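Local coordinates for protein cadherin-23 (Mus musculus, PDB 5UZ8) that is a calcium-binding cell-adhesion protein of the cadherin family, linked to hearing and mechanotransduction and probably acting as part of a force-bearing extracellular filament, at residues 125-130 with 213-218; 177-182 with 250-255. One frame throughout, in Å; residues are numbered along the deposited sequence.

Interaction 1. Residues 125-130 with 213-218; sequences VFEDIA and VLDVND. With CA (calcium ion), chain F; CA (calcium ion), chain G; CA (calcium ion), chain E; GSH (glutathione), chain L.
One face of the Phe126 ring is covered by Leu214: CD1 of Leu214 sits over the ring centre, 4.1 Å from the centroid, a CH-pi contact. At the ring edge, in plane, lies the backbone O of Asp215. The segments take in the ends of parallel strands 121-126 and 204-214 in a cadherin repeat and the loops that follow. Beyond them, the chain runs into the calcium-binding linker to the next repeat.

Two backbone bonds pair the strands. Leu214 N donates to Val125 O, and Glu127 N donates to Leu214 O at 3.0 Å. Phe126 then starts a type I turn that ends at Ile129. CB of Glu127 rests on CG1 of Val213 at 3.5 Å, and CG2 of Val216 packs against the carboxylate of Asp128.

Glu127 has CG between its backbone N and carbonyl carbon (chi1 64°), and the chain is extended beyond it. This carries the carboxylate out to two calcium ions. OE1 binds one and OE2 the other, so the group bridges them. The Asp218 carboxylate meets it from the opposite direction, its plane turned 75°, and bridges the same pair. Asp218 OD1 shares the ion of Glu127 OE2, and OD2 that of OE1. Asp215 OD1 and Val216 O also bind the ion of OE2. The shared positive ions hold these oxygens close together. Arg179 is a further partner of Glu127 and Asp215. Asn217 OD1 binds a third calcium ion. The anti lone pair of Glu127 OE2 accepts Val216 N at 3.0 Å, with an N-H...O angle of 173°.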
loop_
_atom_site.group_PDB
_atom_site.type_symbol
_atom_site.label_atom_id
_atom_site.label_comp_id
_atom_site.label_asym_id
_atom_site.label_seq_id
_atom_site.Cartn_x
_atom_site.Cartn_y
_atom_site.Cartn_z
ATOM N N VAL A 125 2.925 -13.442 -7.938
ATOM C CA VAL A 125 4.312 -13.788 -8.184
ATOM C C VAL A 125 4.477 -15.267 -7.990
ATOM O O VAL A 125 3.801 -15.836 -7.152
ATOM C CB VAL A 125 5.298 -13.031 -7.275
ATOM C CG1 VAL A 125 5.214 -11.518 -7.548
ATOM C CG2 VAL A 125 5.075 -13.328 -5.800
ATOM N N PHE A 126 5.409 -15.870 -8.712
ATOM C CA PHE A 126 5.715 -17.283 -8.507
ATOM C C PHE A 126 6.495 -17.458 -7.208
ATOM O O PHE A 126 7.275 -16.603 -6.814
ATOM C CB PHE A 126 6.461 -17.882 -9.700
ATOM C CG PHE A 126 5.580 -18.113 -10.906
ATOM C CD1 PHE A 126 4.781 -19.248 -10.994
ATOM C CD2 PHE A 126 5.536 -17.186 -11.944
ATOM C CE1 PHE A 126 3.952 -19.458 -12.094
ATOM C CE2 PHE A 126 4.702 -17.382 -13.044
ATOM C CZ PHE A 126 3.918 -18.515 -13.123
ATOM N N GLU A 127 6.247 -18.569 -6.533
ATOM C CA GLU A 127 6.889 -18.874 -5.265
ATOM C C GLU A 127 8.406 -18.954 -5.328
ATOM O O GLU A 127 9.072 -18.792 -4.288
ATOM C CB GLU A 127 6.289 -20.153 -4.642
ATOM C CG GLU A 127 6.493 -21.431 -5.443
ATOM C CD GLU A 127 6.023 -22.657 -4.688
ATOM O OE1 GLU A 127 6.323 -22.744 -3.475
ATOM O OE2 GLU A 127 5.288 -23.501 -5.269
ATOM N N ASP A 128 8.969 -19.127 -6.525
ATOM C CA ASP A 128 10.428 -19.146 -6.674
ATOM C C ASP A 128 11.034 -17.772 -7.018
ATOM O O ASP A 128 12.200 -17.674 -7.409
ATOM C CB ASP A 128 10.870 -20.232 -7.668
ATOM C CG ASP A 128 10.371 -19.993 -9.069
ATOM O OD1 ASP A 128 9.567 -19.059 -9.276
ATOM O OD2 ASP A 128 10.785 -20.757 -9.983
ATOM N N ILE A 129 10.234 -16.716 -6.919
ATOM C CA ILE A 129 10.716 -15.350 -7.154
ATOM C C ILE A 129 11.973 -15.056 -6.321
ATOM O O ILE A 129 12.033 -15.408 -5.139
ATOM C CB ILE A 129 9.624 -14.324 -6.827
ATOM C CG1 ILE A 129 10.065 -12.914 -7.190
ATOM C CG2 ILE A 129 9.199 -14.408 -5.356
ATOM C CD1 ILE A 129 8.901 -11.943 -7.194
ATOM N N ALA A 130 12.957 -14.415 -6.935
ATOM C CA ALA A 130 14.244 -14.177 -6.282
ATOM C C ALA A 130 14.131 -13.163 -5.143
ATOM O O ALA A 130 13.454 -12.145 -5.287
ATOM C CB ALA A 130 15.285 -13.720 -7.292
ATOM N N VAL A 213 0.609 -15.907 -4.374
ATOM C CA VAL A 213 1.813 -16.680 -4.638
ATOM C C VAL A 213 1.418 -17.840 -5.529
ATOM O O VAL A 213 0.633 -18.697 -5.131
ATOM C CB VAL A 213 2.425 -17.193 -3.335
ATOM C CG1 VAL A 213 3.714 -17.967 -3.600
ATOM C CG2 VAL A 213 2.687 -16.029 -2.409
ATOM N N LEU A 214 1.968 -17.853 -6.725
ATOM C CA LEU A 214 1.644 -18.866 -7.738
ATOM C C LEU A 214 2.519 -20.109 -7.595
ATOM O O LEU A 214 3.698 -20.012 -7.265
ATOM C CB LEU A 214 1.800 -18.264 -9.141
ATOM C CG LEU A 214 1.005 -16.984 -9.364
ATOM C CD1 LEU A 214 1.296 -16.413 -10.746
ATOM C CD2 LEU A 214 -0.481 -17.223 -9.173
ATOM N N ASP A 215 1.944 -21.274 -7.910
ATOM C CA ASP A 215 2.606 -22.557 -7.691
ATOM C C ASP A 215 3.715 -22.811 -8.704
ATOM O O ASP A 215 3.568 -22.501 -9.894
ATOM C CB ASP A 215 1.586 -23.674 -7.792
ATOM C CG ASP A 215 2.059 -24.969 -7.190
ATOM O OD1 ASP A 215 2.712 -24.961 -6.109
ATOM O OD2 ASP A 215 1.739 -26.016 -7.815
ATOM N N VAL A 216 4.794 -23.387 -8.213
ATOM C CA VAL A 216 5.818 -24.060 -9.003
ATOM C C VAL A 216 5.761 -25.515 -8.564
ATOM O O VAL A 216 5.436 -25.817 -7.394
ATOM C CB VAL A 216 7.206 -23.462 -8.668
ATOM C CG1 VAL A 216 8.361 -24.242 -9.264
ATOM C CG2 VAL A 216 7.212 -22.024 -9.136
ATOM N N ASN A 217 6.014 -26.423 -9.493
ATOM C CA ASN A 217 6.019 -27.829 -9.118
ATOM C C ASN A 217 7.326 -28.128 -8.380
ATOM O O ASN A 217 8.298 -28.547 -9.003
ATOM C CB ASN A 217 5.906 -28.742 -10.343
ATOM C CG ASN A 217 5.682 -30.182 -9.944
ATOM O OD1 ASN A 217 4.995 -30.448 -8.953
ATOM N ND2 ASN A 217 6.292 -31.107 -10.660
ATOM N N ASP A 218 7.384 -27.879 -7.071
ATOM C CA ASP A 218 8.623 -28.105 -6.320
ATOM C C ASP A 218 8.493 -29.194 -5.262
ATOM O O ASP A 218 9.399 -29.366 -4.484
ATOM C CB ASP A 218 9.178 -26.819 -5.716
ATOM C CG ASP A 218 8.162 -26.045 -4.814
ATOM O OD1 ASP A 218 6.935 -26.298 -4.792
ATOM O OD2 ASP A 218 8.645 -25.102 -4.123
HETATM CA CA CA F . 4.671 -25.728 -5.133
HETATM CA CA CA G . 7.164 -24.603 -2.300
HETATM CA CA CA E . 4.347 -32.036 -7.374
HETATM N N1 GSH L . 12.807 -25.465 1.641
HETATM C CA1 GSH L . 12.423 -25.372 0.240
HETATM C C1 GSH L . 12.112 -23.932 -0.087
HETATM O O11 GSH L . 12.153 -23.099 0.849
HETATM O O12 GSH L . 11.797 -23.649 -1.269
HETATM C CB1 GSH L . 11.202 -26.261 -0.069
HETATM C CG1 GSH L . 9.951 -25.812 0.685
HETATM C CD1 GSH L . 8.718 -26.498 0.145
HETATM O OE1 GSH L . 8.256 -26.213 -0.956
HETATM N N2 GSH L . 8.152 -27.383 0.959
HETATM C CA2 GSH L . 6.864 -27.988 0.694
HETATM C C2 GSH L . 5.906 -27.754 1.826
HETATM O O2 GSH L . 5.020 -28.567 2.028
HETATM C CB2 GSH L . 7.058 -29.481 0.427
HETATM S SG2 GSH L . 8.049 -29.673 -1.065
HETATM N N3 GSH L . 6.045 -26.610 2.509
HETATM C CA3 GSH L . 5.149 -26.201 3.574
HETATM C C3 GSH L . 5.846 -26.093 4.915
HETATM O O31 GSH L . 5.122 -25.843 5.906
HETATM O O32 GSH L . 7.097 -26.210 4.990
HETATM O O HOH W 1 9.070 -23.151 -1.779
#

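Interaction 2. Residues 177-182 with 250-255; sequences LDREKK and QDEGSN. With CA (calcium ion), chain G; CA (calcium ion), chain F; CA (calcium ion), chain E; GSH (glutathione), chain L.
Arg179 places CG anti to its backbone N and bends at chi3 (66°), bringing its guanidinium up to Gln250 and Glu252. Glu180 bends at chi2 (72°) and turns its carboxylate back to the calcium ions. This is a cadherin linker site, where loops of two successive repeats share metal.

CB of Glu252 lies over the centre of one guanidinium face, 3.8 Å above the plane. Gln250 O sits at the edge, in plane, 3.2 Å from Arg179 NH2, but the angle is poor for a hydrogen bond. The salt bridge from Arg179 NH1 to Glu252 OE1 is long, and no N-H points at that oxygen. One water joins the same two atoms. Within its own loop, Arg179 NH2 donates to Glu180 OE1 at 3.0 Å. With the guanidinium of Arg179 cut back to an alanine, Glu180 OE1 would probably keep its calcium but lose its arginine donor, and a gap would open beside CB of Glu252.

Glu180 OE1 and Asp251 OD1 are 3.2 Å apart and bind the same calcium ion. Their carboxylate planes are 85° apart. Glu180 OE2 also reaches that ion and binds a second one at 2.2 Å. Asp251 bridges onward, with OD2 on a third ion that Asn255 O also binds. Asp178 OD1 joins the second ion and accepts Glu180 N in an Asx turn. Glutathione OE1 binds there too, and its N3 donates to Asp178 OD2 at 3.0 Å.

Residues 177-182 lie in the loop between strands 170-173 and 184-193. Residues 250-255 lie between strands 241-244 and 259-263 of the next repeat.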
loop_
_atom_site.group_PDB
_atom_site.type_symbol
_atom_site.label_atom_id
_atom_site.label_comp_id
_atom_site.label_asym_id
_atom_site.label_seq_id
_atom_site.Cartn_x
_atom_site.Cartn_y
_atom_site.Cartn_z
ATOM N N LEU A 177 9.764 -17.209 -0.666
ATOM C CA LEU A 177 8.386 -17.574 -0.522
ATOM C C LEU A 177 8.238 -19.085 -0.702
ATOM O O LEU A 177 9.121 -19.757 -1.209
ATOM C CB LEU A 177 7.549 -16.812 -1.555
ATOM C CG LEU A 177 7.710 -15.283 -1.464
ATOM C CD1 LEU A 177 6.755 -14.574 -2.415
ATOM C CD2 LEU A 177 7.547 -14.722 -0.051
ATOM N N ASP A 178 7.094 -19.582 -0.245
ATOM C CA ASP A 178 6.709 -20.982 -0.375
ATOM C C ASP A 178 5.210 -21.030 -0.411
ATOM O O ASP A 178 4.535 -20.870 0.622
ATOM C CB ASP A 178 7.292 -21.794 0.785
ATOM C CG ASP A 178 6.968 -23.283 0.700
ATOM O OD1 ASP A 178 6.308 -23.716 -0.286
ATOM O OD2 ASP A 178 7.367 -24.014 1.637
ATOM N N ARG A 179 4.652 -21.270 -1.597
ATOM C CA ARG A 179 3.188 -21.376 -1.698
ATOM C C ARG A 179 2.565 -22.383 -0.724
ATOM O O ARG A 179 1.437 -22.199 -0.224
ATOM C CB ARG A 179 2.765 -21.731 -3.105
ATOM C CG ARG A 179 1.276 -21.465 -3.327
ATOM C CD ARG A 179 0.768 -22.268 -4.506
ATOM N NE ARG A 179 0.846 -23.683 -4.178
ATOM C CZ ARG A 179 -0.029 -24.356 -3.433
ATOM N NH1 ARG A 179 -1.178 -23.815 -3.018
ATOM N NH2 ARG A 179 0.203 -25.634 -3.163
ATOM N N GLU A 180 3.298 -23.475 -0.502
ATOM C CA GLU A 180 2.799 -24.526 0.335
ATOM C C GLU A 180 2.683 -24.117 1.835
ATOM O O GLU A 180 1.907 -24.719 2.583
ATOM C CB GLU A 180 3.697 -25.751 0.197
ATOM C CG GLU A 180 3.473 -26.582 -1.059
ATOM C CD GLU A 180 3.958 -25.939 -2.338
ATOM O OE1 GLU A 180 3.154 -25.861 -3.299
ATOM O OE2 GLU A 180 5.116 -25.503 -2.418
ATOM N N LYS A 181 3.498 -23.157 2.263
ATOM C CA LYS A 181 3.465 -22.590 3.624
ATOM C C LYS A 181 2.362 -21.523 3.693
ATOM O O LYS A 181 1.525 -21.523 4.572
ATOM C CB LYS A 181 4.814 -21.930 3.989
ATOM C CG LYS A 181 5.953 -22.858 4.422
ATOM C CD LYS A 181 7.181 -22.053 4.867
ATOM C CE LYS A 181 8.470 -22.882 4.953
ATOM N NZ LYS A 181 9.026 -23.193 3.616
ATOM N N LYS A 182 2.378 -20.607 2.737
ATOM C CA LYS A 182 1.398 -19.523 2.721
ATOM C C LYS A 182 1.206 -19.075 1.284
ATOM O O LYS A 182 2.180 -18.729 0.597
ATOM C CB LYS A 182 1.900 -18.357 3.587
ATOM C CG LYS A 182 0.907 -17.226 3.725
ATOM C CD LYS A 182 1.112 -16.365 4.976
ATOM C CE LYS A 182 0.043 -15.275 5.050
ATOM N NZ LYS A 182 0.094 -14.534 6.340
ATOM N N GLN A 250 2.199 -32.050 -2.335
ATOM C CA GLN A 250 1.798 -30.798 -1.695
ATOM C C GLN A 250 1.504 -29.637 -2.660
ATOM O O GLN A 250 0.997 -28.615 -2.242
ATOM C CB GLN A 250 2.876 -30.375 -0.705
ATOM C CG GLN A 250 3.103 -31.388 0.436
ATOM C CD GLN A 250 1.836 -31.736 1.149
ATOM O OE1 GLN A 250 1.215 -30.854 1.753
ATOM N NE2 GLN A 250 1.472 -33.032 1.163
ATOM N N ASP A 251 1.849 -29.801 -3.924
ATOM C CA ASP A 251 1.620 -28.773 -4.951
ATOM C C ASP A 251 0.134 -28.599 -5.300
ATOM O O ASP A 251 -0.750 -29.178 -4.676
ATOM C CB ASP A 251 2.463 -29.086 -6.195
ATOM C CG ASP A 251 3.948 -29.002 -5.922
ATOM O OD1 ASP A 251 4.381 -27.988 -5.314
ATOM O OD2 ASP A 251 4.687 -29.948 -6.310
ATOM N N GLU A 252 -0.127 -27.721 -6.252
ATOM C CA GLU A 252 -1.466 -27.340 -6.646
ATOM C C GLU A 252 -1.812 -27.865 -8.047
ATOM O O GLU A 252 -0.978 -27.873 -8.950
ATOM C CB GLU A 252 -1.542 -25.800 -6.643
ATOM C CG GLU A 252 -2.931 -25.232 -6.874
ATOM C CD GLU A 252 -3.006 -23.717 -6.709
ATOM O OE1 GLU A 252 -1.985 -23.010 -6.620
ATOM O OE2 GLU A 252 -4.132 -23.207 -6.684
ATOM N N GLY A 253 -3.077 -28.206 -8.238
ATOM C CA GLY A 253 -3.592 -28.505 -9.589
ATOM C C GLY A 253 -2.854 -29.679 -10.234
ATOM O O GLY A 253 -2.558 -30.676 -9.560
ATOM N N SER A 254 -2.530 -29.539 -11.518
ATOM C CA SER A 254 -1.826 -30.600 -12.236
ATOM C C SER A 254 -0.485 -30.962 -11.572
ATOM O O SER A 254 -0.057 -32.111 -11.653
ATOM C CB SER A 254 -1.635 -30.238 -13.719
ATOM O OG SER A 254 -0.897 -29.034 -13.859
ATOM N N ASN A 255 0.138 -30.010 -10.859
ATOM C CA ASN A 255 1.407 -30.259 -10.161
ATOM C C ASN A 255 1.316 -31.279 -9.011
ATOM O O ASN A 255 2.344 -31.772 -8.538
ATOM C CB ASN A 255 2.059 -28.947 -9.686
ATOM C CG ASN A 255 2.524 -28.073 -10.841
ATOM O OD1 ASN A 255 2.769 -28.574 -11.949
ATOM N ND2 ASN A 255 2.611 -26.746 -10.605
HETATM CA CA CA G . 7.164 -24.603 -2.300
HETATM CA CA CA F . 4.671 -25.728 -5.133
HETATM CA CA CA E . 4.347 -32.036 -7.374
HETATM N N1 GSH L . 12.807 -25.465 1.641
HETATM C CA1 GSH L . 12.423 -25.372 0.240
HETATM C C1 GSH L . 12.112 -23.932 -0.087
HETATM O O11 GSH L . 12.153 -23.099 0.849
HETATM O O12 GSH L . 11.797 -23.649 -1.269
HETATM C CB1 GSH L . 11.202 -26.261 -0.069
HETATM C CG1 GSH L . 9.951 -25.812 0.685
HETATM C CD1 GSH L . 8.718 -26.498 0.145
HETATM O OE1 GSH L . 8.256 -26.213 -0.956
HETATM N N2 GSH L . 8.152 -27.383 0.959
HETATM C CA2 GSH L . 6.864 -27.988 0.694
HETATM C C2 GSH L . 5.906 -27.754 1.826
HETATM O O2 GSH L . 5.020 -28.567 2.028
HETATM C CB2 GSH L . 7.058 -29.481 0.427
HETATM S SG2 GSH L . 8.049 -29.673 -1.065
HETATM N N3 GSH L . 6.045 -26.610 2.509
HETATM C CA3 GSH L . 5.149 -26.201 3.574
HETATM C C3 GSH L . 5.846 -26.093 4.915
HETATM O O31 GSH L . 5.122 -25.843 5.906
HETATM O O32 GSH L . 7.097 -26.210 4.990
HETATM O O HOH W 1 9.070 -23.151 -1.779
HETATM O O HOH W 2 -2.703 -21.453 -4.045
HETATM O O HOH W 3 -2.171 -27.239 -2.221
#

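How the interactions relate
The two contacts meet at one cluster of three calcium ions, their centres about 8 Å apart. Interaction 1 is partly buried and begins as strand pairing within one repeat. Interaction 2 is a surface contact between loops of two repeats, held by metal, charge and water. Their segments alternate along the chain, and the contacts are tied directly. Glu127 OE1 probably accepts a hydrogen bond from Arg179 N at 2.9 Å, and Asp215 OD2 probably accepts one from Glu252 N at 3.0 Å. All three calcium ions take ligands from both contacts, as in other cadherin linkers, where bound calcium stiffens the joint. Glutathione touches both, but interaction 2 meets more of it.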